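Side-chain contacts in alginate lyase (Paenibacillus sp. FPU-7, PDB 6KFN), which depolymerises alginate as a lyase, probably by beta-elimination at its glycosidic bonds, and is built around a right-handed parallel beta-helix: residues Ile184-Gly189 / Ala222-Asn227; Gly189-Ile194 / Ala248-Asn253; Ser198-Thr203 / Ser213-Lys218; Val238-Val243 / Val261-Ala266. All coordinates share one frame; numbering follows the deposited sequence.

Contact 1 (Ile184-Gly189 / Ala222-Asn227); sequences IDIKEG and AVIRNN. With NA (sodium ion), chain B.
Ile-186 and Ile-224 meet tip to tip in the interior of the coil, with CD1 of Ile-186 standing 4.1 Å from CD1 of Ile-224. The same methyl also serves Ala-222: CD1 of Ile-186 lies 4.3 Å from CB of Ala-222, so a single carbon bridges two residues of the facing segment. It gets there because CG1 of Ile-186 is anti to the carbonyl carbon (chi1 -59°) and the chain beyond runs on extended, whereas Ile-224 folds back at its second torsion (chi2 -60°). Thr-193 flanks Ile-186, while Val-195, Ile-215 and Phe-256 pack round Ile-224.

One residue back, strand alternation turns Asp-185 to the other side of the sheet. Its OD2 binds a sodium ion at 2.5 Å, in a site completed by Glu-147, Glu-182 and three waters. Lys-187 comes round to the same oxygen: its NZ forms a salt bridge of 2.8 Å with OD2 of Asp-185, approaching from above the carboxylate plane, and also donates to one of the sodium-bound waters. OD1 of Asp-185 is engaged in turn by Lys-218. One short strand thus separates two chemistries: the inward contact has no hydrogen bond across it and rests on shape and dispersion, while the outward face is ordered by charge and metal coordination.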
loop_
_atom_site.group_PDB
_atom_site.type_symbol
_atom_site.label_atom_id
_atom_site.label_comp_id
_atom_site.label_asym_id
_atom_site.label_seq_id
_atom_site.Cartn_x
_atom_site.Cartn_y
_atom_site.Cartn_z
ATOM N N ILE A 184 -2.017 6.128 2.230
ATOM C CA ILE A 184 -2.234 4.894 2.960
ATOM C C ILE A 184 -3.555 5.034 3.723
ATOM O O ILE A 184 -3.738 5.976 4.487
ATOM C CB ILE A 184 -1.117 4.543 3.925
ATOM C CG1 ILE A 184 0.244 4.571 3.194
ATOM C CG2 ILE A 184 -1.360 3.182 4.575
ATOM C CD1 ILE A 184 1.427 4.521 4.087
ATOM N N ASP A 185 -4.463 4.076 3.500
ATOM C CA ASP A 185 -5.756 4.021 4.199
ATOM C C ASP A 185 -5.766 2.723 4.981
ATOM O O ASP A 185 -5.752 1.650 4.385
ATOM C CB ASP A 185 -6.894 4.130 3.208
ATOM C CG ASP A 185 -8.250 4.350 3.839
ATOM O OD1 ASP A 185 -8.331 4.442 5.050
ATOM O OD2 ASP A 185 -9.233 4.477 3.046
ATOM N N ILE A 186 -5.700 2.837 6.317
ATOM C CA ILE A 186 -5.608 1.684 7.218
ATOM C C ILE A 186 -7.005 1.452 7.784
ATOM O O ILE A 186 -7.480 2.267 8.580
ATOM C CB ILE A 186 -4.577 1.941 8.315
ATOM C CG1 ILE A 186 -3.197 2.217 7.719
ATOM C CG2 ILE A 186 -4.549 0.766 9.279
ATOM C CD1 ILE A 186 -2.142 2.641 8.711
ATOM N N LYS A 187 -7.675 0.386 7.367
ATOM C CA LYS A 187 -9.068 0.216 7.717
ATOM C C LYS A 187 -9.297 -0.305 9.130
ATOM O O LYS A 187 -8.490 -1.029 9.732
ATOM C CB LYS A 187 -9.751 -0.741 6.736
ATOM C CG LYS A 187 -9.808 -0.187 5.316
ATOM C CD LYS A 187 -10.602 1.129 5.287
ATOM C CE LYS A 187 -10.816 1.756 3.954
ATOM N NZ LYS A 187 -11.432 3.106 4.011
ATOM N N GLU A 188 -10.488 0.045 9.624
ATOM C CA GLU A 188 -11.040 -0.591 10.805
ATOM C C GLU A 188 -10.948 -2.102 10.663
ATOM O O GLU A 188 -11.202 -2.670 9.600
ATOM C CB GLU A 188 -12.487 -0.136 11.016
ATOM C CG GLU A 188 -13.472 -0.420 9.863
ATOM C CD GLU A 188 -13.627 0.673 8.805
ATOM O OE1 GLU A 188 -12.645 1.394 8.506
ATOM O OE2 GLU A 188 -14.760 0.764 8.281
ATOM N N GLY A 189 -10.634 -2.758 11.782
ATOM C CA GLY A 189 -10.488 -4.204 11.844
ATOM C C GLY A 189 -9.067 -4.706 11.733
ATOM O O GLY A 189 -8.799 -5.838 12.119
ATOM N N ALA A 222 -1.607 0.928 15.053
ATOM C CA ALA A 222 -0.795 1.366 13.928
ATOM C C ALA A 222 0.418 2.113 14.454
ATOM O O ALA A 222 0.347 2.839 15.441
ATOM C CB ALA A 222 -1.610 2.263 13.006
ATOM N N VAL A 223 1.558 1.931 13.794
ATOM C CA VAL A 223 2.795 2.618 14.123
ATOM C C VAL A 223 3.242 3.363 12.879
ATOM O O VAL A 223 3.575 2.739 11.879
ATOM C CB VAL A 223 3.872 1.646 14.614
ATOM C CG1 VAL A 223 5.182 2.374 14.861
ATOM C CG2 VAL A 223 3.405 0.941 15.888
ATOM N N ILE A 224 3.255 4.688 12.974
ATOM C CA ILE A 224 3.564 5.593 11.883
ATOM C C ILE A 224 4.846 6.310 12.315
ATOM O O ILE A 224 4.772 7.236 13.143
ATOM C CB ILE A 224 2.409 6.571 11.618
ATOM C CG1 ILE A 224 1.056 5.836 11.514
ATOM C CG2 ILE A 224 2.745 7.494 10.469
ATOM C CD1 ILE A 224 0.935 4.812 10.428
ATOM N N ARG A 225 5.990 5.866 11.821
ATOM C CA ARG A 225 7.260 6.333 12.343
ATOM C C ARG A 225 8.250 6.724 11.249
ATOM O O ARG A 225 8.438 6.043 10.251
ATOM C CB ARG A 225 7.910 5.274 13.276
ATOM C CG ARG A 225 8.229 3.969 12.649
ATOM C CD ARG A 225 8.806 2.996 13.659
ATOM N NE ARG A 225 9.062 1.673 13.077
ATOM C CZ ARG A 225 8.932 0.530 13.703
ATOM N NH1 ARG A 225 8.556 0.487 14.971
ATOM N NH2 ARG A 225 9.159 -0.576 13.041
ATOM N N ASN A 226 8.915 7.858 11.485
ATOM C CA ASN A 226 10.086 8.234 10.691
ATOM C C ASN A 226 9.745 8.423 9.213
ATOM O O ASN A 226 10.574 8.119 8.341
ATOM C CB ASN A 226 11.225 7.238 10.895
ATOM C CG ASN A 226 11.525 7.088 12.368
ATOM O OD1 ASN A 226 11.468 8.054 13.138
ATOM N ND2 ASN A 226 11.664 5.830 12.823
ATOM N N ASN A 227 8.583 8.986 8.931
ATOM C CA ASN A 227 8.147 9.287 7.568
ATOM C C ASN A 227 8.279 10.789 7.306
ATOM O O ASN A 227 8.318 11.583 8.233
ATOM C CB ASN A 227 6.710 8.869 7.348
ATOM C CG ASN A 227 6.505 7.395 7.667
ATOM O OD1 ASN A 227 6.990 6.523 6.970
ATOM N ND2 ASN A 227 5.764 7.115 8.745
HETATM NA NA NA B . -10.020 6.023 1.283
HETATM O O HOH W 1 -12.024 4.646 1.254
HETATM O O HOH W 2 -11.015 7.600 -0.225
HETATM O O HOH W 3 -10.897 7.489 2.928
#

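Contact 2 (Gly189-Ile194 / Ala248-Asn253); sequences GTVGTI and AGWGQN
Trp-250 lays its indole flat against the backbone of Gly-189, an instructive case of a large ring using the smallest residue as its platform. CB of Trp-250 packs on the carbonyl O of Lys-218, and CG, anti to the carbonyl carbon (chi1 -67°), directs the ring to the neighbouring loop. At the ring fusion CD2 of Trp-250 is 3.5 Å from N of Gly-189, and at CE3 the distance to that N falls to 3.3 Å, the nitrogen sitting over one face near the rim. Further out, CA of Gly-189 stands 3.5 Å from the centroid of the six-membered ring of Trp-250, only 14° off its normal, a CH-pi contact. A side chain at Gly-189 would collide with the carbonyl O of Glu-188.

Both segments belong to loops of the right-handed beta-helix, one following strand 184-186 and the other strand 241-243, so the indole spans from one coil to another. At the tip, CH2 of Trp-250 is 3.5 Å from O of Gly-189, while near the ring plane CZ3 of Trp-250 meets O of Thr-190 at 3.3 Å and CG2 of Val-191 at 3.8 Å. This methyl also lies near CH2, the two side chains crossing at about a right angle. With an alanine here, the backbone of Gly-189 would probably lose its aromatic cover and a gap would open beside Val-191. Trp-158 meets the indole edge-to-face. Behind it, NE2 of Gln-252 donates to O of Trp-250 at 3.0 Å from above the carbonyl plane.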
loop_
_atom_site.group_PDB
_atom_site.type_symbol
_atom_site.label_atom_id
_atom_site.label_comp_id
_atom_site.label_asym_id
_atom_site.label_seq_id
_atom_site.Cartn_x
_atom_site.Cartn_y
_atom_site.Cartn_z
ATOM N N GLY A 189 -10.634 -2.758 11.782
ATOM C CA GLY A 189 -10.488 -4.204 11.844
ATOM C C GLY A 189 -9.067 -4.706 11.733
ATOM O O GLY A 189 -8.799 -5.838 12.119
ATOM N N THR A 190 -8.170 -3.877 11.170
ATOM C CA THR A 190 -6.765 -4.242 11.079
ATOM C C THR A 190 -6.043 -3.885 12.362
ATOM O O THR A 190 -6.372 -2.893 13.027
ATOM C CB THR A 190 -6.079 -3.555 9.888
ATOM O OG1 THR A 190 -5.944 -2.135 10.115
ATOM C CG2 THR A 190 -6.781 -3.835 8.577
ATOM N N VAL A 191 -5.018 -4.676 12.673
ATOM C CA VAL A 191 -4.198 -4.483 13.858
ATOM C C VAL A 191 -2.729 -4.518 13.476
ATOM O O VAL A 191 -2.289 -5.424 12.788
ATOM C CB VAL A 191 -4.511 -5.568 14.910
ATOM C CG1 VAL A 191 -3.630 -5.498 16.057
ATOM C CG2 VAL A 191 -5.973 -5.509 15.343
ATOM N N GLY A 192 -1.965 -3.543 13.976
ATOM C CA GLY A 192 -0.521 -3.630 13.941
ATOM C C GLY A 192 0.166 -3.184 12.662
ATOM O O GLY A 192 1.312 -3.548 12.420
ATOM N N THR A 193 -0.526 -2.421 11.824
ATOM C CA THR A 193 0.080 -1.913 10.597
ATOM C C THR A 193 1.238 -0.989 10.951
ATOM O O THR A 193 1.079 -0.097 11.786
ATOM C CB THR A 193 -0.963 -1.129 9.794
ATOM O OG1 THR A 193 -2.134 -1.925 9.578
ATOM C CG2 THR A 193 -0.420 -0.740 8.422
ATOM N N ILE A 194 2.362 -1.153 10.260
ATOM C CA ILE A 194 3.528 -0.292 10.426
ATOM C C ILE A 194 3.746 0.472 9.129
ATOM O O ILE A 194 3.783 -0.125 8.053
ATOM C CB ILE A 194 4.788 -1.117 10.781
ATOM C CG1 ILE A 194 4.592 -1.887 12.071
ATOM C CG2 ILE A 194 6.038 -0.189 10.816
ATOM C CD1 ILE A 194 5.767 -2.729 12.489
ATOM N N ALA A 248 -16.899 1.138 17.193
ATOM C CA ALA A 248 -16.386 1.421 18.530
ATOM C C ALA A 248 -15.177 0.538 18.865
ATOM O O ALA A 248 -15.154 -0.670 18.558
ATOM C CB ALA A 248 -17.471 1.238 19.576
ATOM N N GLY A 249 -14.186 1.141 19.516
ATOM C CA GLY A 249 -12.995 0.433 19.905
ATOM C C GLY A 249 -11.963 0.270 18.812
ATOM O O GLY A 249 -10.925 -0.344 19.062
ATOM N N TRP A 250 -12.243 0.808 17.620
ATOM C CA TRP A 250 -11.276 0.885 16.531
ATOM C C TRP A 250 -10.802 2.331 16.402
ATOM O O TRP A 250 -11.285 3.235 17.075
ATOM C CB TRP A 250 -11.872 0.285 15.238
ATOM C CG TRP A 250 -12.096 -1.185 15.386
ATOM C CD1 TRP A 250 -13.248 -1.814 15.804
ATOM C CD2 TRP A 250 -11.119 -2.221 15.241
ATOM N NE1 TRP A 250 -13.048 -3.170 15.887
ATOM C CE2 TRP A 250 -11.753 -3.441 15.556
ATOM C CE3 TRP A 250 -9.762 -2.235 14.909
ATOM C CZ2 TRP A 250 -11.055 -4.660 15.555
ATOM C CZ3 TRP A 250 -9.081 -3.433 14.890
ATOM C CH2 TRP A 250 -9.727 -4.638 15.223
ATOM N N GLY A 251 -9.777 2.547 15.574
ATOM C CA GLY A 251 -9.102 3.846 15.567
ATOM C C GLY A 251 -8.431 4.139 16.888
ATOM O O GLY A 251 -8.404 5.289 17.342
ATOM N N GLN A 252 -7.869 3.091 17.511
ATOM C CA GLN A 252 -7.297 3.173 18.834
ATOM C C GLN A 252 -5.806 2.901 18.814
ATOM O O GLN A 252 -5.296 2.055 18.059
ATOM C CB GLN A 252 -7.977 2.217 19.811
ATOM C CG GLN A 252 -9.478 2.443 19.917
ATOM C CD GLN A 252 -9.830 3.812 20.449
ATOM O OE1 GLN A 252 -9.303 4.308 21.435
ATOM N NE2 GLN A 252 -10.759 4.472 19.770
ATOM N N ASN A 253 -5.103 3.558 19.738
ATOM C CA ASN A 253 -3.697 3.293 19.972
ATOM C C ASN A 253 -2.866 3.437 18.708
ATOM O O ASN A 253 -2.019 2.609 18.415
ATOM C CB ASN A 253 -3.469 1.926 20.634
ATOM C CG ASN A 253 -2.053 1.759 21.129
ATOM O OD1 ASN A 253 -1.458 2.702 21.701
ATOM N ND2 ASN A 253 -1.490 0.578 20.954
#

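Contact 3 (Ser198-Thr203 / Ser213-Lys218); sequences SVFNGT and SFIDVK
Phe-200 and Phe-214 form an aromatic pair that hardly stacks: the ring planes are 30° from parallel, yet the rings are slid so far apart that their centroids are 5.8 Å from each other. Each ring instead rides near the other's CB. CB of Phe-200 lies 3.7 Å from CD1 of Phe-214, an off-centre CH-pi contact, while CD2 of Phe-200 approaches CB of Phe-214 at 4.0 Å. Further along, CZ of Phe-200 is 3.9 Å from CD1 of Ile-215.

CG of Phe-214 is anti to the carbonyl carbon (chi1 -54°), which turns the ring to Phe-200 and brings its edge to Gly-202, whose CA lies in the ring plane 4.0 Å from CE1 of Phe-214. A CB on this glycine would press on that same carbon. Asn-201 shapes the turn here, its OD1 accepting from N of Thr-203 at 3.1 Å in an Asx turn. A serine in place of Phe-214 would probably leave CB of Phe-200 and CA of Gly-202 without the ring that touches both, opening a gap beside them.

The chain bends at Phe-214, and OG of Ser-213 spans the bend by donating to O of Ile-215 at 2.8 Å. Ile-184 and Phe-241 touch Phe-200 from strands of the adjoining sheet. Aromatic and aliphatic side chains filling the interior beside a corner are characteristic of the parallel beta-helix.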
loop_
_atom_site.group_PDB
_atom_site.type_symbol
_atom_site.label_atom_id
_atom_site.label_comp_id
_atom_site.label_asym_id
_atom_site.label_seq_id
_atom_site.Cartn_x
_atom_site.Cartn_y
_atom_site.Cartn_z
ATOM N N SER A 198 9.108 6.241 5.072
ATOM C CA SER A 198 8.474 6.445 3.787
ATOM C C SER A 198 8.355 7.947 3.482
ATOM O O SER A 198 8.551 8.791 4.350
ATOM C CB SER A 198 7.131 5.719 3.747
ATOM O OG SER A 198 7.347 4.297 3.805
ATOM N N VAL A 199 8.051 8.244 2.214
ATOM C CA VAL A 199 7.986 9.614 1.731
ATOM C C VAL A 199 6.683 9.785 0.968
ATOM O O VAL A 199 6.396 9.018 0.040
ATOM C CB VAL A 199 9.184 9.987 0.844
ATOM C CG1 VAL A 199 9.055 11.452 0.376
ATOM C CG2 VAL A 199 10.484 9.771 1.592
ATOM N N PHE A 200 5.916 10.805 1.347
ATOM C CA PHE A 200 4.599 11.079 0.786
ATOM C C PHE A 200 4.659 12.372 -0.022
ATOM O O PHE A 200 4.857 13.451 0.533
ATOM C CB PHE A 200 3.568 11.209 1.902
ATOM C CG PHE A 200 3.625 10.085 2.906
ATOM C CD1 PHE A 200 3.685 8.748 2.497
ATOM C CD2 PHE A 200 3.683 10.354 4.265
ATOM C CE1 PHE A 200 3.812 7.728 3.440
ATOM C CE2 PHE A 200 3.779 9.335 5.203
ATOM C CZ PHE A 200 3.856 8.019 4.797
ATOM N N ASN A 201 4.469 12.258 -1.339
ATOM C CA ASN A 201 4.362 13.418 -2.228
ATOM C C ASN A 201 2.879 13.669 -2.429
ATOM O O ASN A 201 2.203 12.970 -3.185
ATOM C CB ASN A 201 5.072 13.147 -3.549
ATOM C CG ASN A 201 4.958 14.316 -4.509
ATOM O OD1 ASN A 201 4.096 15.188 -4.329
ATOM N ND2 ASN A 201 5.785 14.320 -5.517
ATOM N N GLY A 202 2.349 14.640 -1.691
ATOM C CA GLY A 202 0.923 14.900 -1.662
ATOM C C GLY A 202 0.315 15.506 -2.907
ATOM O O GLY A 202 -0.915 15.595 -2.988
ATOM N N THR A 203 1.139 15.934 -3.865
ATOM C CA THR A 203 0.576 16.445 -5.110
ATOM C C THR A 203 -0.331 15.378 -5.719
ATOM O O THR A 203 0.079 14.222 -5.839
ATOM C CB THR A 203 1.715 16.843 -6.051
ATOM O OG1 THR A 203 2.511 17.836 -5.402
ATOM C CG2 THR A 203 1.188 17.334 -7.391
ATOM N N SER A 213 -5.897 13.528 3.556
ATOM C CA SER A 213 -4.706 13.428 4.383
ATOM C C SER A 213 -3.766 12.407 3.737
ATOM O O SER A 213 -4.182 11.614 2.887
ATOM C CB SER A 213 -5.040 13.013 5.818
ATOM O OG SER A 213 -5.656 11.723 5.841
ATOM N N PHE A 214 -2.491 12.413 4.146
ATOM C CA PHE A 214 -1.571 11.380 3.670
ATOM C C PHE A 214 -2.005 9.981 4.102
ATOM O O PHE A 214 -1.929 9.026 3.336
ATOM C CB PHE A 214 -0.136 11.609 4.153
ATOM C CG PHE A 214 0.474 12.957 3.846
ATOM C CD1 PHE A 214 0.616 13.430 2.535
ATOM C CD2 PHE A 214 0.952 13.743 4.880
ATOM C CE1 PHE A 214 1.203 14.670 2.305
ATOM C CE2 PHE A 214 1.542 14.960 4.636
ATOM C CZ PHE A 214 1.675 15.428 3.349
ATOM N N ILE A 215 -2.365 9.878 5.390
ATOM C CA ILE A 215 -2.752 8.616 5.987
ATOM C C ILE A 215 -4.044 8.853 6.761
ATOM O O ILE A 215 -4.194 9.875 7.444
ATOM C CB ILE A 215 -1.671 8.056 6.961
ATOM C CG1 ILE A 215 -0.316 7.975 6.245
ATOM C CG2 ILE A 215 -2.112 6.696 7.503
ATOM C CD1 ILE A 215 0.817 7.452 7.113
ATOM N N ASP A 216 -4.967 7.904 6.672
ATOM C CA ASP A 216 -6.112 7.818 7.579
ATOM C C ASP A 216 -5.992 6.489 8.309
ATOM O O ASP A 216 -5.870 5.450 7.671
ATOM C CB ASP A 216 -7.444 7.921 6.857
ATOM C CG ASP A 216 -8.632 8.160 7.780
ATOM O OD1 ASP A 216 -8.408 8.465 8.978
ATOM O OD2 ASP A 216 -9.769 8.064 7.264
ATOM N N VAL A 217 -6.013 6.558 9.640
ATOM C CA VAL A 217 -5.850 5.385 10.502
ATOM C C VAL A 217 -7.195 5.069 11.131
ATOM O O VAL A 217 -7.674 5.819 11.987
ATOM C CB VAL A 217 -4.809 5.589 11.596
ATOM C CG1 VAL A 217 -4.666 4.310 12.404
ATOM C CG2 VAL A 217 -3.476 6.035 11.018
ATOM N N LYS A 218 -7.783 4.006 10.665
ATOM C CA LYS A 218 -9.032 3.474 11.242
ATOM C C LYS A 218 -8.856 2.120 11.968
ATOM O O LYS A 218 -9.716 1.543 12.742
ATOM C CB LYS A 218 -10.121 3.390 10.183
ATOM C CG LYS A 218 -10.715 4.749 9.883
ATOM C CD LYS A 218 -11.323 4.844 8.537
ATOM C CE LYS A 218 -10.209 4.858 7.542
ATOM N NZ LYS A 218 -10.545 5.590 6.297
#

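Contact 4 (Val238-Val243 / Val261-Ala266); sequences VDAFQV and VYLDQA. With NA (sodium ion), chain C.
The CG1 methyl of Val-261 is the bump of this contact, and the hollow it enters is bounded by Ala-240 and Phe-241. CG1 of Val-261 touches CB of Ala-240 at 3.9 Å and, next to it, lies 4.0 Å from CZ of Phe-241 and meets CE2 of that ring as well. The valine presents this methyl because CG1 is anti to its carbonyl carbon (chi1 -65°). CB of Ala-240 sits over the centre of the Phe-241 ring, 4.0 Å above its plane, so the small residue at the corner both covers the aromatic face and forms a wall of the hollow. A second bump, CD2 of Leu-263, reaches the same CB of Ala-240 at 4.1 Å.

Gln-242 points to the opposite side of its strand, where OE1 binds a sodium ion at 2.4 Å alongside Asp-212, the backbone O of Tyr-210 and three waters. Its NE2 donates to the anti lone pair of OD2 of Asp-239 at 2.9 Å; together the two bonds fix the rotation of the amide. Phe-256 packs against Phe-241 and Val-270 against Val-261; strand 241-243 runs between strands 215-217 and 269-273, and strand 260-262 between strands 223-230 and 278-287.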
loop_
_atom_site.group_PDB
_atom_site.type_symbol
_atom_site.label_atom_id
_atom_site.label_comp_id
_atom_site.label_asym_id
_atom_site.label_seq_id
_atom_site.Cartn_x
_atom_site.Cartn_y
_atom_site.Cartn_z
ATOM N N VAL A 238 -5.983 18.478 4.061
ATOM C CA VAL A 238 -6.436 19.233 5.216
ATOM C C VAL A 238 -5.616 18.944 6.471
ATOM O O VAL A 238 -5.484 19.817 7.326
ATOM C CB VAL A 238 -7.940 18.961 5.441
ATOM C CG1 VAL A 238 -8.407 19.509 6.779
ATOM C CG2 VAL A 238 -8.721 19.529 4.262
ATOM N N ASP A 239 -5.091 17.730 6.612
ATOM C CA ASP A 239 -4.285 17.286 7.737
ATOM C C ASP A 239 -3.214 16.366 7.177
ATOM O O ASP A 239 -3.428 15.713 6.164
ATOM C CB ASP A 239 -5.101 16.504 8.770
ATOM C CG ASP A 239 -6.211 17.285 9.424
ATOM O OD1 ASP A 239 -5.926 18.365 9.986
ATOM O OD2 ASP A 239 -7.370 16.786 9.385
ATOM N N ALA A 240 -2.072 16.251 7.875
ATOM C CA ALA A 240 -1.093 15.231 7.483
ATOM C C ALA A 240 -1.653 13.823 7.724
ATOM O O ALA A 240 -1.685 12.977 6.821
ATOM C CB ALA A 240 0.219 15.402 8.238
ATOM N N PHE A 241 -2.059 13.565 8.978
ATOM C CA PHE A 241 -2.501 12.248 9.405
ATOM C C PHE A 241 -3.811 12.412 10.179
ATOM O O PHE A 241 -3.959 13.359 10.958
ATOM C CB PHE A 241 -1.461 11.571 10.325
ATOM C CG PHE A 241 -0.045 11.586 9.779
ATOM C CD1 PHE A 241 0.255 11.065 8.527
ATOM C CD2 PHE A 241 0.987 12.120 10.528
ATOM C CE1 PHE A 241 1.549 11.059 8.046
ATOM C CE2 PHE A 241 2.297 12.117 10.058
ATOM C CZ PHE A 241 2.575 11.599 8.817
ATOM N N GLN A 242 -4.730 11.479 9.961
ATOM C CA GLN A 242 -5.984 11.433 10.691
ATOM C C GLN A 242 -6.162 10.076 11.334
ATOM O O GLN A 242 -5.600 9.075 10.875
ATOM C CB GLN A 242 -7.173 11.710 9.762
ATOM C CG GLN A 242 -7.113 13.096 9.141
ATOM C CD GLN A 242 -8.142 13.339 8.076
ATOM O OE1 GLN A 242 -8.785 12.416 7.565
ATOM N NE2 GLN A 242 -8.286 14.586 7.682
ATOM N N VAL A 243 -6.974 10.056 12.392
ATOM C CA VAL A 243 -7.412 8.828 13.036
ATOM C C VAL A 243 -8.932 8.941 13.184
ATOM O O VAL A 243 -9.420 9.992 13.615
ATOM C CB VAL A 243 -6.740 8.592 14.409
ATOM C CG1 VAL A 243 -6.933 7.156 14.872
ATOM C CG2 VAL A 243 -5.253 8.940 14.383
ATOM N N VAL A 261 6.671 16.732 8.587
ATOM C CA VAL A 261 5.675 17.122 7.616
ATOM C C VAL A 261 5.801 18.584 7.264
ATOM O O VAL A 261 5.955 19.456 8.121
ATOM C CB VAL A 261 4.252 16.734 8.082
ATOM C CG1 VAL A 261 4.105 15.208 8.167
ATOM C CG2 VAL A 261 3.869 17.374 9.415
ATOM N N TYR A 262 5.675 18.844 5.957
ATOM C CA TYR A 262 5.785 20.163 5.355
ATOM C C TYR A 262 4.396 20.523 4.863
ATOM O O TYR A 262 3.946 20.042 3.807
ATOM C CB TYR A 262 6.826 20.145 4.219
ATOM C CG TYR A 262 8.204 19.796 4.671
ATOM C CD1 TYR A 262 9.078 20.773 5.143
ATOM C CD2 TYR A 262 8.651 18.476 4.681
ATOM C CE1 TYR A 262 10.327 20.458 5.618
ATOM C CE2 TYR A 262 9.888 18.143 5.154
ATOM C CZ TYR A 262 10.756 19.137 5.619
ATOM O OH TYR A 262 11.995 18.843 6.103
ATOM N N LEU A 263 3.694 21.341 5.652
ATOM C CA LEU A 263 2.272 21.590 5.503
ATOM C C LEU A 263 1.913 22.991 5.013
ATOM O O LEU A 263 0.732 23.317 4.955
ATOM C CB LEU A 263 1.537 21.271 6.802
ATOM C CG LEU A 263 1.683 19.807 7.257
ATOM C CD1 LEU A 263 0.979 19.596 8.599
ATOM C CD2 LEU A 263 1.229 18.813 6.228
ATOM N N ASP A 264 2.927 23.798 4.639
ATOM C CA ASP A 264 2.789 25.062 3.924
ATOM C C ASP A 264 2.284 26.230 4.768
ATOM O O ASP A 264 2.854 27.329 4.696
ATOM C CB ASP A 264 1.922 24.948 2.670
ATOM C CG ASP A 264 2.399 23.825 1.780
ATOM O OD1 ASP A 264 3.565 23.895 1.314
ATOM O OD2 ASP A 264 1.649 22.868 1.565
ATOM N N GLN A 265 1.206 26.028 5.491
ATOM C CA GLN A 265 0.504 27.040 6.245
ATOM C C GLN A 265 0.240 26.463 7.634
ATOM O O GLN A 265 0.511 25.291 7.909
ATOM C CB GLN A 265 -0.800 27.438 5.506
ATOM C CG GLN A 265 -1.736 26.245 5.370
ATOM C CD GLN A 265 -3.065 26.474 4.671
ATOM O OE1 GLN A 265 -4.053 25.791 4.985
ATOM N NE2 GLN A 265 -3.091 27.371 3.693
ATOM N N ALA A 266 -0.308 27.289 8.520
ATOM C CA ALA A 266 -0.483 26.893 9.920
ATOM C C ALA A 266 -1.716 26.018 10.175
ATOM O O ALA A 266 -1.769 25.357 11.211
ATOM C CB ALA A 266 -0.559 28.139 10.816
HETATM NA NA NA C . -10.111 12.227 5.598
HETATM O O HOH W 4 -8.184 11.274 4.606
HETATM O O HOH W 5 -11.069 10.095 6.001
HETATM O O HOH W 6 -12.024 13.205 6.577
#

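All four contacts lie in the right-handed beta-helix and illustrate how its faces and loops are joined, within one turn and between turns. Strands 184-186, 215-217 and 241-243, which carry contacts 1, 3 and 4, are consecutive neighbours in one parallel sheet; the centre of contact 3 lies about 9 Å from those of 1 and 4. Contact 2 joins loops beyond that sheet, sharing Gly-189 with contact 1 but lying about 21 Å from contact 4, centre to centre. Along the chain, contact 3 falls within the spans of 1 and 2, and contact 4 opens after 1 and 3 close. The interior is filled coil by coil, while sodium sites adjoin the sheet's other face at contacts 1 and 4.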